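Local coordinates for possible sortase-like protein (Corynebacterium diphtheriae, PDB 5UUS), which is probably a membrane-anchored sortase-family cysteine transpeptidase that cleaves a sorting signal and joins surface proteins to another acceptor, at residues Ser119-Met124 and Ala209-His214; Cys107-Val112 and Pro223-Glu228; Phe53-Val58 and Ala68-Tyr73; Arg82-Val87 and Glu187-Met192. All coordinates share one frame; numbering follows the deposited sequence.

Contact 1: Ser119-Met124 and Ala209-His214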
# COMPACT_ATOMS: atom_id res chain seq x y z
N SER A 119 8.27 -0.41 -5.98
CA SER A 119 7.55 -1.53 -5.37
C SER A 119 6.22 -1.71 -6.10
O SER A 119 5.59 -0.73 -6.50
CB SER A 119 7.28 -1.27 -3.88
OG SER A 119 8.46 -0.99 -3.17
N VAL A 120 5.82 -2.96 -6.29
CA VAL A 120 4.50 -3.23 -6.82
C VAL A 120 3.77 -4.04 -5.77
O VAL A 120 4.24 -5.11 -5.38
CB VAL A 120 4.54 -4.03 -8.13
CG1 VAL A 120 3.12 -4.39 -8.59
CG2 VAL A 120 5.29 -3.22 -9.19
N TYR A 121 2.64 -3.50 -5.32
CA TYR A 121 1.70 -4.24 -4.49
C TYR A 121 0.46 -4.62 -5.30
O TYR A 121 0.09 -3.93 -6.24
CB TYR A 121 1.28 -3.43 -3.28
CG TYR A 121 2.38 -3.09 -2.31
CD1 TYR A 121 3.17 -1.95 -2.50
CD2 TYR A 121 2.60 -3.87 -1.18
CE1 TYR A 121 4.18 -1.62 -1.58
CE2 TYR A 121 3.60 -3.55 -0.26
CZ TYR A 121 4.39 -2.42 -0.47
OH TYR A 121 5.37 -2.07 0.43
N ARG A 122 -0.19 -5.72 -4.93
CA ARG A 122 -1.41 -6.12 -5.62
C ARG A 122 -2.53 -6.37 -4.62
O ARG A 122 -2.33 -7.02 -3.59
CB ARG A 122 -1.13 -7.32 -6.50
CG ARG A 122 -0.15 -6.95 -7.61
CD ARG A 122 -0.41 -7.72 -8.86
NE ARG A 122 0.50 -7.31 -9.93
CZ ARG A 122 0.11 -6.70 -11.04
NH1 ARG A 122 -1.18 -6.44 -11.26
NH2 ARG A 122 1.01 -6.37 -11.95
N VAL A 123 -3.70 -5.80 -4.91
CA VAL A 123 -4.85 -5.91 -4.02
C VAL A 123 -5.16 -7.38 -3.73
O VAL A 123 -5.22 -8.23 -4.65
CB VAL A 123 -6.08 -5.20 -4.63
CG1 VAL A 123 -7.30 -5.42 -3.75
CG2 VAL A 123 -5.79 -3.69 -4.79
N MET A 124 -5.30 -7.70 -2.45
CA MET A 124 -5.55 -9.08 -2.05
C MET A 124 -6.99 -9.51 -2.31
O MET A 124 -7.85 -8.66 -2.50
CB MET A 124 -5.19 -9.24 -0.57
CG MET A 124 -3.61 -9.24 -0.35
SD MET A 124 -3.24 -9.18 1.40
CE MET A 124 -3.89 -10.76 1.97
N ALA A 209 -3.08 -4.71 0.18
CA ALA A 209 -2.44 -5.24 -1.01
C ALA A 209 -1.11 -5.89 -0.56
O ALA A 209 -0.48 -5.44 0.40
CB ALA A 209 -2.20 -4.11 -2.04
N MET A 210 -0.69 -6.92 -1.27
CA MET A 210 0.50 -7.67 -0.92
C MET A 210 1.61 -7.44 -1.96
O MET A 210 1.36 -7.39 -3.17
CB MET A 210 0.18 -9.17 -0.79
CG MET A 210 1.40 -10.04 -0.50
SD MET A 210 1.02 -11.76 -0.13
CE MET A 210 0.15 -11.57 1.45
N LEU A 211 2.84 -7.33 -1.45
CA LEU A 211 4.02 -7.00 -2.26
C LEU A 211 4.45 -8.15 -3.16
O LEU A 211 4.65 -9.28 -2.68
CB LEU A 211 5.18 -6.60 -1.33
CG LEU A 211 6.53 -6.20 -1.95
CD1 LEU A 211 6.42 -4.81 -2.57
CD2 LEU A 211 7.59 -6.19 -0.83
N THR A 212 4.62 -7.86 -4.45
CA THR A 212 4.98 -8.87 -5.45
C THR A 212 6.28 -8.51 -6.17
O THR A 212 6.94 -9.38 -6.72
CB THR A 212 3.86 -9.07 -6.52
OG1 THR A 212 3.67 -7.84 -7.23
CG2 THR A 212 2.52 -9.47 -5.86
N GLU A 213 6.61 -7.22 -6.20
CA GLU A 213 7.90 -6.75 -6.75
C GLU A 213 8.52 -5.67 -5.89
O GLU A 213 7.81 -4.80 -5.38
CB GLU A 213 7.74 -6.18 -8.15
CG GLU A 213 7.34 -7.11 -9.24
CD GLU A 213 7.24 -6.35 -10.57
OE1 GLU A 213 8.29 -5.90 -11.10
OE2 GLU A 213 6.10 -6.18 -11.07
N HIS A 214 9.85 -5.69 -5.75
CA HIS A 214 10.57 -4.60 -5.08
C HIS A 214 12.02 -4.58 -5.56
O HIS A 214 12.73 -5.57 -5.39
CB HIS A 214 10.53 -4.72 -3.55
CG HIS A 214 11.28 -3.63 -2.83
ND1 HIS A 214 10.87 -2.31 -2.84
CD2 HIS A 214 12.43 -3.66 -2.10
CE1 HIS A 214 11.72 -1.58 -2.15
NE2 HIS A 214 12.67 -2.36 -1.69
O HOH W 1 3.49 -7.79 -10.09
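The Tyr121 ring carries Leu211 on one face: methyl CD1 of Leu211 stands 3.9 Å from the ring centroid, 14° off the normal, a CH-pi contact displaced toward the rim. Leu211 CG, anti to the backbone N (chi1 -180°), carries CD1 over the ring, CB touches CE2, and the phenol oxygen hydrogen-bonds to Gly80 N. The His214 imidazole is met at its edge, where ND1 and Ser119 OG form a 2.8 Å hydrogen bond. The Arg122 guanidinium takes a water at its edge, in plane, bound to NE at 3.0 Å; that water also joins Thr212 OG1 and Glu213 OE2, and NH2 of Arg122 forms a salt bridge with Glu228. The antiparallel pair of sortase-barrel strands is interrupted by a classic beta bulge, in which Thr212 and Glu213 both face Val120. Val120 O therefore accepts two amides, Thr212 N at 2.9 Å almost head-on to the carbonyl and Glu213 N at 3.3 Å on an in-plane lone pair. Beyond the bulge the regular pairing resumes, Arg122 and Met210 exchanging two backbone bonds. Farther on, Met124 CG packs on Met210 CB at 3.8 Å, beside Ile149 of helix 143-151.

Contact 2: Cys107-Val112 and Pro223-Glu228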
# COMPACT_ATOMS: atom_id res chain seq x y z
N CYS A 107 -5.86 -8.26 -7.32
CA CYS A 107 -4.74 -8.29 -8.27
C CYS A 107 -4.48 -6.96 -8.99
O CYS A 107 -3.47 -6.82 -9.68
CB CYS A 107 -4.93 -9.43 -9.29
SG CYS A 107 -4.55 -11.08 -8.63
N ASP A 108 -5.37 -5.98 -8.83
CA ASP A 108 -5.07 -4.62 -9.28
C ASP A 108 -3.75 -4.14 -8.63
O ASP A 108 -3.52 -4.36 -7.43
CB ASP A 108 -6.21 -3.66 -8.90
CG ASP A 108 -7.41 -3.76 -9.83
OD1 ASP A 108 -7.32 -4.44 -10.88
OD2 ASP A 108 -8.44 -3.13 -9.52
N ALA A 109 -2.89 -3.47 -9.42
CA ALA A 109 -1.57 -3.02 -8.96
C ALA A 109 -1.63 -1.67 -8.27
O ALA A 109 -2.36 -0.76 -8.69
CB ALA A 109 -0.58 -2.94 -10.14
N ILE A 110 -0.87 -1.55 -7.18
CA ILE A 110 -0.58 -0.26 -6.60
C ILE A 110 0.95 -0.13 -6.71
O ILE A 110 1.68 -0.92 -6.13
CB ILE A 110 -1.01 -0.15 -5.14
CG1 ILE A 110 -2.44 -0.74 -4.91
CG2 ILE A 110 -0.81 1.30 -4.62
CD1 ILE A 110 -3.47 -0.04 -5.65
N VAL A 111 1.43 0.86 -7.47
CA VAL A 111 2.86 1.03 -7.66
C VAL A 111 3.37 2.16 -6.79
O VAL A 111 2.79 3.25 -6.78
CB VAL A 111 3.21 1.29 -9.14
CG1 VAL A 111 4.73 1.40 -9.31
CG2 VAL A 111 2.65 0.16 -10.02
N VAL A 112 4.44 1.89 -6.05
CA VAL A 112 5.01 2.87 -5.12
C VAL A 112 6.48 3.10 -5.45
O VAL A 112 7.29 2.19 -5.52
CB VAL A 112 4.85 2.42 -3.66
CG1 VAL A 112 5.28 3.53 -2.70
CG2 VAL A 112 3.39 2.06 -3.39
N PRO A 223 8.43 -0.44 -13.26
CA PRO A 223 7.66 -1.69 -13.36
C PRO A 223 6.72 -1.74 -14.55
O PRO A 223 6.06 -0.76 -14.88
CB PRO A 223 6.83 -1.72 -12.07
CG PRO A 223 7.54 -0.77 -11.15
CD PRO A 223 8.12 0.29 -12.03
N ALA A 224 6.63 -2.92 -15.16
CA ALA A 224 5.70 -3.18 -16.24
C ALA A 224 4.27 -2.94 -15.79
O ALA A 224 3.38 -2.70 -16.61
CB ALA A 224 5.86 -4.59 -16.73
N ALA A 225 4.04 -3.01 -14.48
CA ALA A 225 2.68 -2.89 -13.96
C ALA A 225 2.08 -1.52 -14.30
O ALA A 225 0.87 -1.39 -14.42
CB ALA A 225 2.66 -3.12 -12.45
N LEU A 226 2.95 -0.53 -14.49
CA LEU A 226 2.50 0.83 -14.84
C LEU A 226 1.73 0.90 -16.16
O LEU A 226 0.92 1.80 -16.37
CB LEU A 226 3.72 1.77 -14.88
CG LEU A 226 4.25 2.17 -13.50
CD1 LEU A 226 5.56 2.94 -13.58
CD2 LEU A 226 3.21 3.01 -12.77
N GLU A 227 1.97 -0.08 -17.04
CA GLU A 227 1.35 -0.11 -18.38
C GLU A 227 -0.00 -0.81 -18.41
O GLU A 227 -0.61 -0.95 -19.47
CB GLU A 227 2.28 -0.80 -19.37
CG GLU A 227 3.75 -0.51 -19.15
CD GLU A 227 4.06 0.97 -19.23
OE1 GLU A 227 3.33 1.69 -19.94
OE2 GLU A 227 5.05 1.40 -18.57
N GLU A 228 -0.46 -1.26 -17.24
CA GLU A 228 -1.74 -1.96 -17.12
C GLU A 228 -2.98 -1.04 -17.12
O GLU A 228 -2.87 0.19 -17.18
CB GLU A 228 -1.75 -2.80 -15.84
CG GLU A 228 -0.75 -3.92 -15.85
CD GLU A 228 -0.68 -4.66 -14.54
OE1 GLU A 228 -1.54 -4.40 -13.65
OE2 GLU A 228 0.24 -5.49 -14.38
O HOH W 2 -3.51 -2.97 -12.30
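Val111 meets three residues of the C-terminal tail through its two methyl groups, and this is where the contact is densest. CG1 of Val111 touches CG of the Pro223 ring at 4.0 Å, whereas CG2 of Val111 reaches Ala225 CB at 4.1 Å. With CG1 anti to the backbone N (chi1 -177°), the valine turns one branch to the proline and the other to the alanine, and Leu226 CD2 sits against both methyls, 4.0 Å from Val111 CG2. Leu226 crosses the valine at about a right angle. Two residues earlier on the strand, Ala109 CB meets Ala225 CB at 4.0 Å. All of these are van der Waals distances, and no direct hydrogen bond joins the two segments. The Glu228 end is looser and wetter: a water accepts from Ala109 N at 3.0 Å and donates to Glu228 OE1 at 2.8 Å, bridging strand and tail, while OE2 pairs with Arg122. The tail forms a short 3-10 turn here, Leu226 N bonding back to Pro223 O. It packs on strand 109-114 of the sortase sheet, with Trp118 and Val120 of strand 117-123 touching Pro223, and Tyr45 of strand 40-45 touching Leu226.

Contact 3: Phe53-Val58 and Ala68-Tyr73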
# COMPACT_ATOMS: atom_id res chain seq x y z
N PHE A 53 -3.50 9.31 -12.53
CA PHE A 53 -3.62 9.09 -11.09
C PHE A 53 -2.24 8.87 -10.47
O PHE A 53 -1.64 7.82 -10.65
CB PHE A 53 -4.53 7.90 -10.78
CG PHE A 53 -4.86 7.75 -9.31
CD1 PHE A 53 -6.06 8.23 -8.80
CD2 PHE A 53 -3.96 7.13 -8.44
CE1 PHE A 53 -6.36 8.11 -7.46
CE2 PHE A 53 -4.26 7.01 -7.09
CZ PHE A 53 -5.46 7.50 -6.61
N GLN A 54 -1.76 9.86 -9.75
CA GLN A 54 -0.52 9.73 -9.00
C GLN A 54 -0.53 10.75 -7.87
O GLN A 54 -0.99 11.88 -8.03
CB GLN A 54 0.71 9.92 -9.89
CG GLN A 54 0.82 11.27 -10.52
CD GLN A 54 2.02 11.37 -11.42
OE1 GLN A 54 2.02 10.83 -12.53
NE2 GLN A 54 3.07 12.03 -10.94
N PHE A 55 -0.06 10.32 -6.72
CA PHE A 55 -0.04 11.18 -5.56
C PHE A 55 1.29 11.04 -4.86
O PHE A 55 1.80 9.93 -4.73
CB PHE A 55 -1.16 10.80 -4.62
CG PHE A 55 -2.51 11.30 -5.07
CD1 PHE A 55 -2.96 12.55 -4.67
CD2 PHE A 55 -3.31 10.51 -5.89
CE1 PHE A 55 -4.21 13.01 -5.08
CE2 PHE A 55 -4.56 10.97 -6.32
CZ PHE A 55 -5.00 12.22 -5.91
N ALA A 56 1.83 12.15 -4.39
CA ALA A 56 2.94 12.13 -3.47
C ALA A 56 2.47 11.59 -2.12
O ALA A 56 1.32 11.83 -1.69
CB ALA A 56 3.55 13.53 -3.32
N ILE A 57 3.33 10.84 -1.47
CA ILE A 57 3.03 10.39 -0.13
C ILE A 57 3.89 11.14 0.85
O ILE A 57 5.10 11.23 0.66
CB ILE A 57 3.25 8.89 0.00
CG1 ILE A 57 2.33 8.16 -0.99
CG2 ILE A 57 2.98 8.44 1.43
CD1 ILE A 57 2.68 6.68 -1.15
N VAL A 58 3.27 11.68 1.88
CA VAL A 58 3.95 12.47 2.90
C VAL A 58 4.16 11.64 4.18
O VAL A 58 3.39 10.72 4.46
CB VAL A 58 3.11 13.76 3.17
CG1 VAL A 58 3.26 14.28 4.57
CG2 VAL A 58 3.41 14.83 2.11
N ALA A 68 -2.59 17.41 0.86
CA ALA A 68 -2.28 17.34 -0.56
C ALA A 68 -2.23 15.92 -1.11
O ALA A 68 -1.89 15.71 -2.28
CB ALA A 68 -0.97 18.05 -0.84
N GLY A 69 -2.53 14.93 -0.27
CA GLY A 69 -2.46 13.53 -0.69
C GLY A 69 -2.29 12.58 0.49
O GLY A 69 -2.43 12.98 1.65
N PRO A 70 -2.00 11.30 0.21
CA PRO A 70 -1.89 10.34 1.31
C PRO A 70 -0.73 10.66 2.25
O PRO A 70 0.28 11.25 1.83
CB PRO A 70 -1.67 9.01 0.60
CG PRO A 70 -2.15 9.23 -0.79
CD PRO A 70 -1.89 10.65 -1.11
N GLY A 71 -0.87 10.28 3.52
CA GLY A 71 0.22 10.36 4.48
C GLY A 71 0.55 8.98 5.03
O GLY A 71 -0.35 8.15 5.19
N HIS A 72 1.83 8.73 5.31
CA HIS A 72 2.30 7.48 5.91
C HIS A 72 2.10 7.49 7.43
O HIS A 72 2.50 8.44 8.09
CB HIS A 72 3.78 7.26 5.56
CG HIS A 72 4.42 6.06 6.21
ND1 HIS A 72 5.52 6.16 7.03
CD2 HIS A 72 4.12 4.74 6.12
CE1 HIS A 72 5.87 4.94 7.43
NE2 HIS A 72 5.04 4.07 6.90
N TYR A 73 1.45 6.45 7.99
CA TYR A 73 1.43 6.27 9.44
C TYR A 73 2.88 6.06 9.96
O TYR A 73 3.52 5.06 9.65
CB TYR A 73 0.56 5.08 9.84
CG TYR A 73 -0.95 5.25 9.61
CD1 TYR A 73 -1.77 5.77 10.61
CD2 TYR A 73 -1.53 4.84 8.44
CE1 TYR A 73 -3.16 5.90 10.42
CE2 TYR A 73 -2.92 4.97 8.22
CZ TYR A 73 -3.72 5.49 9.22
OH TYR A 73 -5.08 5.61 9.01
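A short parallel pairing in the sortase sheet joins strand 54-59 to the two-residue strand 71-72. Val58 supplies both backbone bonds, donating from N to Pro70 O at 3.0 Å and accepting at O from His72 N at 2.7 Å; the second approach is nearly collinear with the carbonyl bond. Gly71 CA adds a short C-H contact to Val58 O. Ahead of the pairing the segments diverge, and side chains take over. The Pro70 ring offers its CD atom to two partners, Phe55 CB at 3.6 Å and Ala56 O at 3.5 Å. Phe55 crosses the proline at about a right angle; its CG is anti to the carbonyl carbon (chi1 -77°), which carries the ring toward the loop, where Ala68 O stands at the ring edge, 4.1 Å from Phe55 CD1. Gly69 has backbone angles readily open to glycine alone and lies about 7 Å from the side chain of His90, the predicted catalytic histidine. His72 directs its imidazole to Glu59 and Gln77, and its ring also meets that of Phe85. The pair thus sits between strand 40-45, which flanks strand 54-59, and strand 83-88, which flanks strand 71-72, with Ile57 packed on Phe41, Met44, Phe85 and Val87.

Contact 4: Arg82-Val87 and Glu187-Met192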
# COMPACT_ATOMS: atom_id res chain seq x y z
N ARG A 82 9.04 -6.01 4.60
CA ARG A 82 8.19 -7.04 5.19
C ARG A 82 7.48 -6.43 6.39
O ARG A 82 8.09 -5.68 7.16
CB ARG A 82 9.04 -8.24 5.59
CG ARG A 82 9.74 -8.89 4.37
CD ARG A 82 10.49 -10.16 4.77
NE ARG A 82 11.26 -10.73 3.67
CZ ARG A 82 10.83 -11.71 2.87
NH1 ARG A 82 9.62 -12.26 3.03
NH2 ARG A 82 11.63 -12.14 1.89
N GLY A 83 6.19 -6.71 6.53
CA GLY A 83 5.36 -6.01 7.51
C GLY A 83 4.27 -5.26 6.77
O GLY A 83 3.74 -5.75 5.77
N ASN A 84 3.94 -4.07 7.25
CA ASN A 84 2.78 -3.34 6.74
C ASN A 84 3.11 -1.86 6.50
O ASN A 84 3.39 -1.11 7.43
CB ASN A 84 1.62 -3.50 7.73
CG ASN A 84 0.28 -3.04 7.17
OD1 ASN A 84 0.18 -2.45 6.08
ND2 ASN A 84 -0.78 -3.30 7.94
N PHE A 85 3.14 -1.48 5.23
CA PHE A 85 3.35 -0.08 4.84
C PHE A 85 1.95 0.57 4.74
O PHE A 85 1.23 0.31 3.79
CB PHE A 85 4.14 -0.02 3.53
CG PHE A 85 4.03 1.30 2.81
CD1 PHE A 85 4.49 2.47 3.41
CD2 PHE A 85 3.49 1.38 1.53
CE1 PHE A 85 4.38 3.71 2.76
CE2 PHE A 85 3.39 2.61 0.86
CZ PHE A 85 3.82 3.78 1.50
N ALA A 86 1.58 1.40 5.73
CA ALA A 86 0.22 1.93 5.84
C ALA A 86 0.13 3.44 5.56
O ALA A 86 0.97 4.22 6.02
CB ALA A 86 -0.36 1.64 7.23
N VAL A 87 -0.89 3.83 4.80
CA VAL A 87 -1.13 5.23 4.51
C VAL A 87 -2.62 5.56 4.67
O VAL A 87 -3.49 4.69 4.47
CB VAL A 87 -0.68 5.63 3.08
CG1 VAL A 87 0.83 5.42 2.90
CG2 VAL A 87 -1.46 4.86 2.03
N GLU A 187 5.16 -11.41 4.66
CA GLU A 187 5.07 -10.74 3.36
C GLU A 187 5.12 -9.22 3.56
O GLU A 187 4.96 -8.72 4.66
CB GLU A 187 3.78 -11.13 2.63
CG GLU A 187 3.61 -12.63 2.43
CD GLU A 187 4.71 -13.21 1.52
OE1 GLU A 187 5.13 -12.53 0.55
OE2 GLU A 187 5.13 -14.35 1.77
N GLY A 188 5.33 -8.50 2.48
CA GLY A 188 5.13 -7.08 2.50
C GLY A 188 3.65 -6.80 2.25
O GLY A 188 3.06 -7.26 1.26
N ILE A 189 3.06 -6.03 3.15
CA ILE A 189 1.71 -5.56 2.96
C ILE A 189 1.68 -4.05 2.77
O ILE A 189 2.46 -3.34 3.39
CB ILE A 189 0.83 -5.94 4.16
CG1 ILE A 189 0.70 -7.46 4.20
CG2 ILE A 189 -0.59 -5.28 4.04
CD1 ILE A 189 -0.25 -8.00 3.15
N MET A 190 0.80 -3.56 1.89
CA MET A 190 0.50 -2.14 1.87
C MET A 190 -0.98 -1.94 2.28
O MET A 190 -1.88 -2.64 1.80
CB MET A 190 0.76 -1.53 0.49
CG MET A 190 0.38 -0.03 0.42
SD MET A 190 0.70 0.71 -1.20
CE MET A 190 0.11 2.39 -0.91
N THR A 191 -1.20 -0.98 3.17
CA THR A 191 -2.56 -0.70 3.64
C THR A 191 -2.95 0.73 3.31
O THR A 191 -2.19 1.66 3.56
CB THR A 191 -2.68 -0.94 5.17
OG1 THR A 191 -2.34 -2.31 5.46
CG2 THR A 191 -4.09 -0.61 5.69
N MET A 192 -4.15 0.91 2.74
CA MET A 192 -4.73 2.23 2.54
C MET A 192 -5.99 2.39 3.40
O MET A 192 -6.85 1.51 3.38
CB MET A 192 -5.06 2.45 1.06
CG MET A 192 -3.80 2.43 0.17
SD MET A 192 -4.13 2.37 -1.60
CE MET A 192 -4.65 0.66 -1.76
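Thr191 OG1 donates to Asn84 OD1 at 2.6 Å, in the plane of the amide and on a lone pair, the shortest polar bond of this contact. The threonine oxygen probably accepts in turn from His208 ND1, and the Asn84 amide nitrogen is hydrogen-bonded to Ser172 O, so the side-chain amide is held from both ends in a buried setting. Asn84 CG lies anti to the backbone N (chi1 -167°), which brings OD1 over to the neighbouring strand, where it also grazes Ile189 CG2 at 3.6 Å. On the other face of the sheet Phe85 and Met190 run side by side. Met190 is fully extended, laying CG 3.6 Å from Phe85 CD2, its SD at the ring edge 5.0 Å from the centroid, and its CE 3.7 Å from Phe85 CE2: a Met-aromatic contact. Val87 CG2 continues this layer, packing on Met192 CG at 3.9 Å. Five backbone bonds tie the strands, from Gly83 N with Glu187 O to Val87 N with Thr191 O. Gly83 has backbone angles that only glycine accepts readily. This is a parallel pair in the wall of the sortase beta-barrel, close to the middle of the chain, leading at its C-terminal ends toward the predicted catalytic His90 and Cys195.

Overall arrangement
The four contacts illustrate how one curled sheet combines different chemistries according to position. Contact 4 lies deepest, its centre about 5 Å from the chain centre, and joins parallel strands through backbone bonds, a buried polar pair and an apolar layer. Contact 1 is antiparallel and only partly buried; its strand 204-216 pairs with strand 188-193 of contact 4, where Ala209 O and Met190 N probably bond, and its outer side carries charge and water. Contact 2, though buried, has no direct hydrogen bond between its segments and is tied to contact 1 by a salt bridge. Contact 3, about 17 Å from contacts 1 and 2 between centres, meets contact 4 through strand 71-72.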